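Long-range contacts in dual specificity protein phosphatase 14 (Homo sapiens, PDB 2WGP), which removes phosphate from tyrosine, serine and threonine residues of proteins, inactivating ERK, JNK and p38 MAP kinases and damping T-cell receptor signalling: residues A41-A49 / N64-Y72; D79-D90 / N150-Y160. All blocks are in the same frame, centred on the assembly; numbering follows the deposited sequence.

How the contacts relate
Contacts 1 and 2 illustrate how a dual specificity phosphatase domain packs its connecting loops on both flanks of one sheet-and-helix core. They lie on opposite sides of the chain's centre, with their centres about 27 Å apart and nearest atoms about 11 Å apart. Along the chain they come in series: contact 1 closes at strand 71-74, one of the two outermost strands of the five-stranded mixed sheet, and the chain then runs through the loop of 79-90 into helix 89-101. Contact 2 joins that loop to helix 151-165, near the catalytic Cys110. Contact 1, away from the annotated site, packs helix 44-49 against the loop leading into the outer strand, whereas contact 2 borders the active-site region.

Contact 1: residues A41-A49 / N64-Y72; sequences ASNRHLLQA and NFNWPQFEY
Trp67 meets the 41-49 segment in two ways, by its ring nitrogen and by one ring face. NE1 donates to Ser42 O over 3.1 Å, the donor standing above the carbonyl plane and the N-H only moderately straight (146°). On the face, Arg44 CD makes a CH-pi contact 3.9 Å from the centroid of the six-membered ring. With CG anti to the backbone N (chi1 180°) and the chain extended to NE, the arginine lays its methylenes across the indole, while its NE comes 3.5 Å from Gln69 CD, the amide lying at the guanidinium edge with the two planes 75° apart. Phe65 CD2 lies over the rim of the opposite indole face, and its CD1 is 3.8 Å from Ser42 CB. An alanine in place of Trp67 is likely to leave Ser42 O without this donor and the Arg44 methylenes without their aromatic platform. Deeper in, Phe70 presents CZ to Leu47 CB at 3.7 Å, and Leu47 CD1 lies over one face of the Phe70 ring; both side chains touch Ile55 of strand 54-57. Helix 44-49 is thereby packed against the loop that enters edge strand 71-74 of the phosphatase sheet. Behind this first shell, Asn43 OD1 caps the helix by accepting from Leu46 N at 3.1 Å. Tyr72 OH accepts from Trp67 N at 2.9 Å, and a water bridges the same hydroxyl to Ala41 O.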
loop_
_atom_site.group_PDB
_atom_site.type_symbol
_atom_site.label_atom_id
_atom_site.label_comp_id
_atom_site.label_asym_id
_atom_site.label_seq_id
_atom_site.Cartn_x
_atom_site.Cartn_y
_atom_site.Cartn_z
ATOM N N ALA A 41 -13.386 -33.088 12.407
ATOM C CA ALA A 41 -12.158 -33.395 13.121
ATOM C C ALA A 41 -12.431 -33.980 14.518
ATOM O O ALA A 41 -11.658 -34.813 14.962
ATOM C CB ALA A 41 -11.269 -32.183 13.189
ATOM N N SER A 42 -13.547 -33.609 15.161
ATOM C CA SER A 42 -13.929 -34.176 16.464
ATOM C C SER A 42 -14.783 -35.470 16.393
ATOM O O SER A 42 -15.153 -36.024 17.432
ATOM C CB SER A 42 -14.683 -33.126 17.288
ATOM O OG SER A 42 -15.801 -32.638 16.571
ATOM N N ASN A 43 -15.090 -35.948 15.187
ATOM C CA ASN A 43 -15.865 -37.183 15.028
ATOM C C ASN A 43 -14.920 -38.386 15.030
ATOM O O ASN A 43 -14.477 -38.864 13.974
ATOM C CB ASN A 43 -16.704 -37.134 13.751
ATOM C CG ASN A 43 -17.711 -38.283 13.652
ATOM O OD1 ASN A 43 -17.562 -39.327 14.287
ATOM N ND2 ASN A 43 -18.727 -38.093 12.813
ATOM N N ARG A 44 -14.629 -38.859 16.239
ATOM C CA ARG A 44 -13.707 -39.965 16.461
ATOM C C ARG A 44 -14.043 -41.182 15.596
ATOM O O ARG A 44 -13.183 -41.708 14.904
ATOM C CB ARG A 44 -13.705 -40.305 17.964
ATOM C CG ARG A 44 -12.804 -41.454 18.425
ATOM C CD ARG A 44 -13.065 -41.700 19.916
ATOM N NE ARG A 44 -12.624 -43.003 20.402
ATOM C CZ ARG A 44 -13.231 -44.169 20.152
ATOM N NH1 ARG A 44 -14.321 -44.237 19.379
ATOM N NH2 ARG A 44 -12.734 -45.289 20.676
ATOM N N HIS A 45 -15.305 -41.592 15.603
ATOM C CA HIS A 45 -15.752 -42.755 14.825
ATOM C C HIS A 45 -15.532 -42.608 13.322
ATOM O O HIS A 45 -15.124 -43.563 12.675
ATOM C CB HIS A 45 -17.237 -43.036 15.068
ATOM C CG HIS A 45 -17.704 -44.325 14.469
ATOM N ND1 HIS A 45 -17.626 -45.533 15.137
ATOM C CD2 HIS A 45 -18.238 -44.601 13.253
ATOM C CE1 HIS A 45 -18.098 -46.494 14.360
ATOM N NE2 HIS A 45 -18.478 -45.956 13.213
ATOM N N LEU A 46 -15.851 -41.432 12.778
ATOM C CA LEU A 46 -15.660 -41.150 11.353
ATOM C C LEU A 46 -14.187 -41.255 10.963
ATOM O O LEU A 46 -13.848 -41.842 9.932
ATOM C CB LEU A 46 -16.199 -39.743 11.015
ATOM C CG LEU A 46 -16.185 -39.273 9.554
ATOM C CD1 LEU A 46 -17.484 -39.651 8.885
ATOM C CD2 LEU A 46 -15.994 -37.759 9.473
ATOM N N LEU A 47 -13.304 -40.693 11.781
ATOM C CA LEU A 47 -11.881 -40.729 11.481
ATOM C C LEU A 47 -11.281 -42.142 11.646
ATOM O O LEU A 47 -10.475 -42.581 10.810
ATOM C CB LEU A 47 -11.124 -39.709 12.336
ATOM C CG LEU A 47 -11.573 -38.239 12.262
ATOM C CD1 LEU A 47 -10.656 -37.413 13.113
ATOM C CD2 LEU A 47 -11.630 -37.680 10.828
ATOM N N GLN A 48 -11.677 -42.854 12.703
ATOM C CA GLN A 48 -11.258 -44.253 12.904
ATOM C C GLN A 48 -11.675 -45.141 11.730
ATOM O O GLN A 48 -10.898 -45.975 11.263
ATOM C CB GLN A 48 -11.819 -44.804 14.218
ATOM C CG GLN A 48 -11.157 -44.206 15.449
ATOM C CD GLN A 48 -11.616 -44.859 16.749
ATOM O OE1 GLN A 48 -12.823 -45.030 16.997
ATOM N NE2 GLN A 48 -10.656 -45.234 17.577
ATOM N N ALA A 49 -12.889 -44.907 11.223
ATOM C CA ALA A 49 -13.411 -45.636 10.064
ATOM C C ALA A 49 -12.502 -45.472 8.836
ATOM O O ALA A 49 -12.451 -46.346 7.987
ATOM C CB ALA A 49 -14.828 -45.179 9.750
ATOM N N ASN A 64 -7.561 -28.054 19.292
ATOM C CA ASN A 64 -7.529 -29.523 19.078
ATOM C C ASN A 64 -8.472 -30.159 20.067
ATOM O O ASN A 64 -8.453 -29.807 21.255
ATOM C CB ASN A 64 -6.133 -30.100 19.302
ATOM C CG ASN A 64 -5.115 -29.608 18.286
ATOM O OD1 ASN A 64 -5.461 -29.270 17.160
ATOM N ND2 ASN A 64 -3.850 -29.588 18.680
ATOM N N PHE A 65 -9.285 -31.102 19.604
ATOM C CA PHE A 65 -10.197 -31.780 20.515
ATOM C C PHE A 65 -9.407 -32.669 21.460
ATOM O O PHE A 65 -9.830 -32.918 22.570
ATOM C CB PHE A 65 -11.274 -32.585 19.776
ATOM C CG PHE A 65 -12.482 -32.873 20.634
ATOM C CD1 PHE A 65 -13.554 -31.980 20.677
ATOM C CD2 PHE A 65 -12.528 -34.018 21.435
ATOM C CE1 PHE A 65 -14.674 -32.234 21.508
ATOM C CE2 PHE A 65 -13.632 -34.282 22.255
ATOM C CZ PHE A 65 -14.710 -33.395 22.284
ATOM N N ASN A 66 -8.258 -33.145 20.998
ATOM C CA ASN A 66 -7.373 -34.024 21.763
ATOM C C ASN A 66 -7.872 -35.429 22.140
ATOM O O ASN A 66 -7.672 -35.887 23.257
ATOM C CB ASN A 66 -6.871 -33.305 23.031
ATOM C CG ASN A 66 -5.514 -33.834 23.493
ATOM O OD1 ASN A 66 -4.723 -34.329 22.676
ATOM N ND2 ASN A 66 -5.238 -33.733 24.795
ATOM N N TRP A 67 -8.486 -36.151 21.218
ATOM C CA TRP A 67 -8.781 -37.555 21.503
ATOM C C TRP A 67 -7.458 -38.322 21.648
ATOM O O TRP A 67 -6.517 -38.066 20.885
ATOM C CB TRP A 67 -9.565 -38.189 20.377
ATOM C CG TRP A 67 -10.934 -37.701 20.193
ATOM C CD1 TRP A 67 -11.375 -36.881 19.204
ATOM C CD2 TRP A 67 -12.085 -38.064 20.965
ATOM N NE1 TRP A 67 -12.734 -36.699 19.307
ATOM C CE2 TRP A 67 -13.198 -37.407 20.385
ATOM C CE3 TRP A 67 -12.288 -38.876 22.093
ATOM C CZ2 TRP A 67 -14.496 -37.525 20.905
ATOM C CZ3 TRP A 67 -13.582 -39.001 22.606
ATOM C CH2 TRP A 67 -14.666 -38.318 22.015
ATOM N N PRO A 68 -7.378 -39.263 22.613
ATOM C CA PRO A 68 -6.129 -40.026 22.769
ATOM C C PRO A 68 -5.735 -40.834 21.527
ATOM O O PRO A 68 -4.560 -41.112 21.316
ATOM C CB PRO A 68 -6.429 -40.967 23.952
ATOM C CG PRO A 68 -7.602 -40.346 24.661
ATOM C CD PRO A 68 -8.409 -39.710 23.569
ATOM N N GLN A 69 -6.723 -41.169 20.710
ATOM C CA GLN A 69 -6.548 -42.022 19.531
ATOM C C GLN A 69 -5.725 -41.390 18.421
ATOM O O GLN A 69 -5.271 -42.087 17.515
ATOM C CB GLN A 69 -7.912 -42.410 18.952
ATOM C CG GLN A 69 -8.668 -43.400 19.810
ATOM C CD GLN A 69 -9.230 -42.783 21.068
ATOM O OE1 GLN A 69 -9.503 -41.589 21.112
ATOM N NE2 GLN A 69 -9.395 -43.602 22.114
ATOM N N PHE A 70 -5.582 -40.073 18.443
ATOM C CA PHE A 70 -4.900 -39.391 17.361
ATOM C C PHE A 70 -3.733 -38.625 17.885
ATOM O O PHE A 70 -3.742 -38.144 19.021
ATOM C CB PHE A 70 -5.851 -38.453 16.583
ATOM C CG PHE A 70 -7.172 -39.067 16.277
ATOM C CD1 PHE A 70 -7.279 -40.103 15.348
ATOM C CD2 PHE A 70 -8.322 -38.623 16.926
ATOM C CE1 PHE A 70 -8.530 -40.692 15.057
ATOM C CE2 PHE A 70 -9.569 -39.203 16.653
ATOM C CZ PHE A 70 -9.664 -40.235 15.713
ATOM N N GLU A 71 -2.733 -38.523 17.026
ATOM C CA GLU A 71 -1.654 -37.582 17.170
ATOM C C GLU A 71 -2.149 -36.264 16.592
ATOM O O GLU A 71 -2.843 -36.257 15.591
ATOM C CB GLU A 71 -0.456 -38.110 16.382
ATOM C CG GLU A 71 0.749 -37.239 16.380
ATOM C CD GLU A 71 1.831 -37.772 15.458
ATOM O OE1 GLU A 71 2.929 -37.198 15.483
ATOM O OE2 GLU A 71 1.583 -38.745 14.708
ATOM N N TYR A 72 -1.829 -35.145 17.227
ATOM C CA TYR A 72 -2.288 -33.839 16.741
ATOM C C TYR A 72 -1.109 -32.943 16.400
ATOM O O TYR A 72 -0.124 -32.880 17.170
ATOM C CB TYR A 72 -3.149 -33.130 17.796
ATOM C CG TYR A 72 -4.518 -33.704 17.971
ATOM C CD1 TYR A 72 -4.725 -34.826 18.765
ATOM C CD2 TYR A 72 -5.617 -33.124 17.358
ATOM C CE1 TYR A 72 -5.970 -35.351 18.937
ATOM C CE2 TYR A 72 -6.869 -33.664 17.501
ATOM C CZ TYR A 72 -7.047 -34.777 18.296
ATOM O OH TYR A 72 -8.296 -35.311 18.470
HETATM O O HOH W 1 -10.228 -34.156 16.981
#

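Contact 2: residues D79-D90 / N150-Y160; sequences DMPHAPIGLYFD and NVGFWRQLIDY
Gln156 reaches from its helix into the 79-90 loop and uses both ends of its amide. NE2 donates to Ala83 O at 2.9 Å, nearly straight (173°) and in the amide plane, while OE1 accepts from Gly86 N at 2.8 Å; the two bonds fix the rotation of this buried group. Beside it Phe153 is sandwiched: Ile85 CD1 lies over one face, 4.0 Å from the centroid, and Asn150 ND2 stands over the other. With Ile85 CG1 anti to the backbone N (chi1 -170°), CG2 is left to press on Phe153 CD2 at 3.4 Å. The loop closes over the first turns of helix 151-165 in the dual specificity phosphatase domain, beside the active site. Asn150, the N-cap, accepts from Phe153 N through OD1, and its ND2 donates to Asp79 OD1 at 2.9 Å. That carboxylate oxygen is also hydrogen-bonded to Ser115 OG, and Asp79 lies about 7 Å, side chain to side chain, from Cys110, the active-site residue that forms the phosphocysteine intermediate. At the far end, Phe89 sets CB over the Tyr160 ring, whose OH donates to Asp90 OD2 from above the carboxylate plane; Lys127 forms a salt bridge with the same oxygen. By contrast, the margin at exposed His82 is loose: its NE2 lies 3.9 Å from Arg155 NH2, and a water donating to Pro81 O makes only weak bonds with Arg155 NH2 and Gln156 NE2.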
loop_
_atom_site.group_PDB
_atom_site.type_symbol
_atom_site.label_atom_id
_atom_site.label_comp_id
_atom_site.label_asym_id
_atom_site.label_seq_id
_atom_site.Cartn_x
_atom_site.Cartn_y
_atom_site.Cartn_z
ATOM N N ASP A 79 -6.750 -17.765 7.547
ATOM C CA ASP A 79 -6.981 -17.865 6.113
ATOM C C ASP A 79 -6.923 -16.462 5.486
ATOM O O ASP A 79 -7.960 -15.862 5.136
ATOM C CB ASP A 79 -8.307 -18.581 5.801
ATOM C CG ASP A 79 -8.559 -18.745 4.294
ATOM O OD1 ASP A 79 -7.587 -18.685 3.533
ATOM O OD2 ASP A 79 -9.754 -18.883 3.873
ATOM N N MET A 80 -5.697 -15.958 5.343
ATOM C CA MET A 80 -5.460 -14.603 4.875
ATOM C C MET A 80 -4.322 -14.645 3.856
ATOM O O MET A 80 -3.409 -15.450 3.989
ATOM C CB MET A 80 -5.087 -13.677 6.053
ATOM C CG MET A 80 -6.220 -13.435 7.046
ATOM S SD MET A 80 -7.540 -12.522 6.234
ATOM C CE MET A 80 -6.724 -10.927 6.035
ATOM N N PRO A 81 -4.382 -13.787 2.824
ATOM C CA PRO A 81 -3.362 -13.872 1.756
ATOM C C PRO A 81 -1.921 -13.643 2.236
ATOM O O PRO A 81 -0.990 -14.201 1.668
ATOM C CB PRO A 81 -3.777 -12.771 0.787
ATOM C CG PRO A 81 -5.199 -12.511 1.092
ATOM C CD PRO A 81 -5.370 -12.734 2.543
ATOM N N HIS A 82 -1.734 -12.869 3.291
ATOM C CA HIS A 82 -0.361 -12.673 3.849
ATOM C C HIS A 82 0.037 -13.650 4.965
ATOM O O HIS A 82 1.135 -13.554 5.504
ATOM C CB HIS A 82 -0.137 -11.219 4.261
ATOM C CG HIS A 82 -0.213 -10.273 3.108
ATOM N ND1 HIS A 82 -1.059 -9.189 3.086
ATOM C CD2 HIS A 82 0.401 -10.297 1.901
ATOM C CE1 HIS A 82 -0.944 -8.568 1.924
ATOM N NE2 HIS A 82 -0.068 -9.225 1.186
ATOM N N ALA A 83 -0.827 -14.602 5.308
ATOM C CA ALA A 83 -0.420 -15.660 6.231
ATOM C C ALA A 83 0.649 -16.479 5.510
ATOM O O ALA A 83 0.422 -16.945 4.366
ATOM C CB ALA A 83 -1.592 -16.547 6.621
ATOM N N PRO A 84 1.812 -16.673 6.161
ATOM C CA PRO A 84 2.951 -17.348 5.516
ATOM C C PRO A 84 2.836 -18.869 5.588
ATOM O O PRO A 84 3.720 -19.559 6.144
ATOM C CB PRO A 84 4.155 -16.838 6.331
ATOM C CG PRO A 84 3.600 -16.697 7.693
ATOM C CD PRO A 84 2.173 -16.212 7.521
ATOM N N ILE A 85 1.761 -19.378 4.990
ATOM C CA ILE A 85 1.455 -20.808 4.957
ATOM C C ILE A 85 2.587 -21.658 4.337
ATOM O O ILE A 85 2.820 -22.806 4.747
ATOM C CB ILE A 85 0.110 -21.060 4.238
ATOM C CG1 ILE A 85 -0.350 -22.512 4.401
ATOM C CG2 ILE A 85 0.210 -20.728 2.734
ATOM C CD1 ILE A 85 -1.834 -22.705 4.103
ATOM N N GLY A 86 3.300 -21.084 3.379
ATOM C CA GLY A 86 4.431 -21.734 2.755
ATOM C C GLY A 86 5.515 -22.231 3.700
ATOM O O GLY A 86 6.246 -23.176 3.372
ATOM N N LEU A 87 5.626 -21.599 4.869
ATOM C CA LEU A 87 6.593 -22.001 5.877
ATOM C C LEU A 87 6.254 -23.381 6.449
ATOM O O LEU A 87 7.068 -23.979 7.148
ATOM C CB LEU A 87 6.666 -20.953 7.009
ATOM C CG LEU A 87 7.261 -19.567 6.714
ATOM C CD1 LEU A 87 7.189 -18.611 7.929
ATOM C CD2 LEU A 87 8.712 -19.671 6.239
ATOM N N TYR A 88 5.046 -23.864 6.182
ATOM C CA TYR A 88 4.604 -25.184 6.615
ATOM C C TYR A 88 4.542 -26.212 5.479
ATOM O O TYR A 88 4.163 -27.362 5.704
ATOM C CB TYR A 88 3.252 -25.081 7.304
ATOM C CG TYR A 88 3.286 -24.290 8.609
ATOM C CD1 TYR A 88 3.641 -24.907 9.813
ATOM C CD2 TYR A 88 2.981 -22.941 8.637
ATOM C CE1 TYR A 88 3.658 -24.205 11.019
ATOM C CE2 TYR A 88 2.997 -22.224 9.855
ATOM C CZ TYR A 88 3.350 -22.869 11.034
ATOM O OH TYR A 88 3.388 -22.187 12.243
ATOM N N PHE A 89 4.897 -25.814 4.256
ATOM C CA PHE A 89 4.772 -26.720 3.114
ATOM C C PHE A 89 5.601 -27.988 3.335
ATOM O O PHE A 89 5.044 -29.099 3.302
ATOM C CB PHE A 89 5.160 -26.036 1.797
ATOM C CG PHE A 89 4.116 -25.055 1.239
ATOM C CD1 PHE A 89 4.460 -24.239 0.158
ATOM C CD2 PHE A 89 2.809 -24.937 1.764
ATOM C CE1 PHE A 89 3.530 -23.347 -0.375
ATOM C CE2 PHE A 89 1.906 -24.042 1.217
ATOM C CZ PHE A 89 2.268 -23.263 0.154
ATOM N N ASP A 90 6.900 -27.825 3.601
ATOM C CA ASP A 90 7.808 -28.968 3.803
ATOM C C ASP A 90 7.472 -29.721 5.087
ATOM O O ASP A 90 7.374 -30.936 5.082
ATOM C CB ASP A 90 9.290 -28.534 3.823
ATOM C CG ASP A 90 9.825 -28.219 2.433
ATOM O OD1 ASP A 90 10.582 -27.226 2.286
ATOM O OD2 ASP A 90 9.497 -28.965 1.483
ATOM N N ASN A 150 -6.788 -19.008 -1.132
ATOM C CA ASN A 150 -6.847 -17.577 -1.327
ATOM C C ASN A 150 -5.710 -17.136 -2.264
ATOM O O ASN A 150 -4.837 -17.930 -2.557
ATOM C CB ASN A 150 -6.904 -16.832 0.011
ATOM C CG ASN A 150 -5.586 -16.786 0.732
ATOM O OD1 ASN A 150 -4.568 -16.388 0.173
ATOM N ND2 ASN A 150 -5.613 -17.124 2.012
ATOM N N VAL A 151 -5.733 -15.910 -2.788
ATOM C CA VAL A 151 -4.734 -15.548 -3.825
ATOM C C VAL A 151 -3.285 -15.499 -3.326
ATOM O O VAL A 151 -2.362 -15.784 -4.105
ATOM C CB VAL A 151 -5.096 -14.257 -4.580
ATOM C CG1 VAL A 151 -6.400 -14.504 -5.393
ATOM C CG2 VAL A 151 -5.194 -13.061 -3.610
ATOM N N GLY A 152 -3.089 -15.155 -2.045
ATOM C CA GLY A 152 -1.748 -15.172 -1.442
ATOM C C GLY A 152 -1.185 -16.578 -1.325
ATOM O O GLY A 152 0.006 -16.842 -1.629
ATOM N N PHE A 153 -2.051 -17.507 -0.930
ATOM C CA PHE A 153 -1.693 -18.910 -0.897
ATOM C C PHE A 153 -1.277 -19.397 -2.295
ATOM O O PHE A 153 -0.322 -20.160 -2.418
ATOM C CB PHE A 153 -2.842 -19.769 -0.327
ATOM C CG PHE A 153 -3.132 -19.550 1.161
ATOM C CD1 PHE A 153 -4.176 -20.245 1.766
ATOM C CD2 PHE A 153 -2.364 -18.709 1.953
ATOM C CE1 PHE A 153 -4.458 -20.101 3.115
ATOM C CE2 PHE A 153 -2.644 -18.549 3.325
ATOM C CZ PHE A 153 -3.695 -19.245 3.902
ATOM N N TRP A 154 -2.016 -19.001 -3.331
ATOM C CA TRP A 154 -1.626 -19.256 -4.715
ATOM C C TRP A 154 -0.225 -18.733 -5.069
ATOM O O TRP A 154 0.554 -19.479 -5.644
ATOM C CB TRP A 154 -2.683 -18.742 -5.704
ATOM C CG TRP A 154 -3.737 -19.764 -5.946
ATOM C CD1 TRP A 154 -5.006 -19.746 -5.482
ATOM C CD2 TRP A 154 -3.598 -20.973 -6.701
ATOM N NE1 TRP A 154 -5.683 -20.862 -5.900
ATOM C CE2 TRP A 154 -4.838 -21.640 -6.644
ATOM C CE3 TRP A 154 -2.540 -21.561 -7.415
ATOM C CZ2 TRP A 154 -5.063 -22.867 -7.285
ATOM C CZ3 TRP A 154 -2.776 -22.775 -8.067
ATOM C CH2 TRP A 154 -4.025 -23.409 -7.993
ATOM N N ARG A 155 0.078 -17.477 -4.753
ATOM C CA ARG A 155 1.445 -16.927 -4.939
ATOM C C ARG A 155 2.491 -17.840 -4.283
ATOM O O ARG A 155 3.511 -18.163 -4.875
ATOM C CB ARG A 155 1.584 -15.507 -4.382
ATOM C CG ARG A 155 0.798 -14.464 -5.131
ATOM C CD ARG A 155 1.201 -13.037 -4.726
ATOM N NE ARG A 155 0.832 -12.674 -3.351
ATOM C CZ ARG A 155 -0.346 -12.173 -2.950
ATOM N NH1 ARG A 155 -1.348 -11.974 -3.806
ATOM N NH2 ARG A 155 -0.518 -11.881 -1.665
ATOM N N GLN A 156 2.179 -18.311 -3.087
ATOM C CA GLN A 156 3.122 -19.122 -2.330
ATOM C C GLN A 156 3.270 -20.510 -2.935
ATOM O O GLN A 156 4.387 -21.030 -3.033
ATOM C CB GLN A 156 2.712 -19.168 -0.852
ATOM C CG GLN A 156 2.780 -17.805 -0.155
ATOM C CD GLN A 156 2.362 -17.842 1.302
ATOM O OE1 GLN A 156 2.900 -18.633 2.087
ATOM N NE2 GLN A 156 1.428 -16.951 1.693
ATOM N N LEU A 157 2.152 -21.116 -3.358
ATOM C CA LEU A 157 2.197 -22.409 -4.068
ATOM C C LEU A 157 3.003 -22.349 -5.366
ATOM O O LEU A 157 3.720 -23.299 -5.701
ATOM C CB LEU A 157 0.774 -22.888 -4.404
ATOM C CG LEU A 157 -0.018 -23.481 -3.243
ATOM C CD1 LEU A 157 -1.458 -23.638 -3.630
ATOM C CD2 LEU A 157 0.601 -24.793 -2.741
ATOM N N ILE A 158 2.861 -21.245 -6.096
ATOM C CA ILE A 158 3.557 -21.040 -7.376
ATOM C C ILE A 158 5.067 -20.957 -7.152
ATOM O O ILE A 158 5.836 -21.553 -7.895
ATOM C CB ILE A 158 3.055 -19.791 -8.143
ATOM C CG1 ILE A 158 1.667 -20.051 -8.739
ATOM C CG2 ILE A 158 4.059 -19.419 -9.282
ATOM C CD1 ILE A 158 0.853 -18.769 -9.150
ATOM N N ASP A 159 5.475 -20.220 -6.118
ATOM C CA ASP A 159 6.890 -20.171 -5.728
ATOM C C ASP A 159 7.409 -21.559 -5.364
ATOM O O ASP A 159 8.474 -21.943 -5.817
ATOM C CB ASP A 159 7.137 -19.173 -4.572
ATOM C CG ASP A 159 8.625 -18.903 -4.355
ATOM O OD1 ASP A 159 9.301 -19.759 -3.758
ATOM O OD2 ASP A 159 9.128 -17.851 -4.801
ATOM N N TYR A 160 6.651 -22.305 -4.564
ATOM C CA TYR A 160 7.045 -23.655 -4.131
ATOM C C TYR A 160 7.147 -24.615 -5.314
ATOM O O TYR A 160 8.101 -25.390 -5.405
ATOM C CB TYR A 160 6.047 -24.191 -3.119
ATOM C CG TYR A 160 6.444 -25.467 -2.401
ATOM C CD1 TYR A 160 7.647 -25.549 -1.674
ATOM C CD2 TYR A 160 5.590 -26.575 -2.398
ATOM C CE1 TYR A 160 7.984 -26.689 -0.974
ATOM C CE2 TYR A 160 5.934 -27.735 -1.727
ATOM C CZ TYR A 160 7.127 -27.781 -1.011
ATOM O OH TYR A 160 7.416 -28.920 -0.330
HETATM O O HOH W 2 1.248 -13.948 0.330
#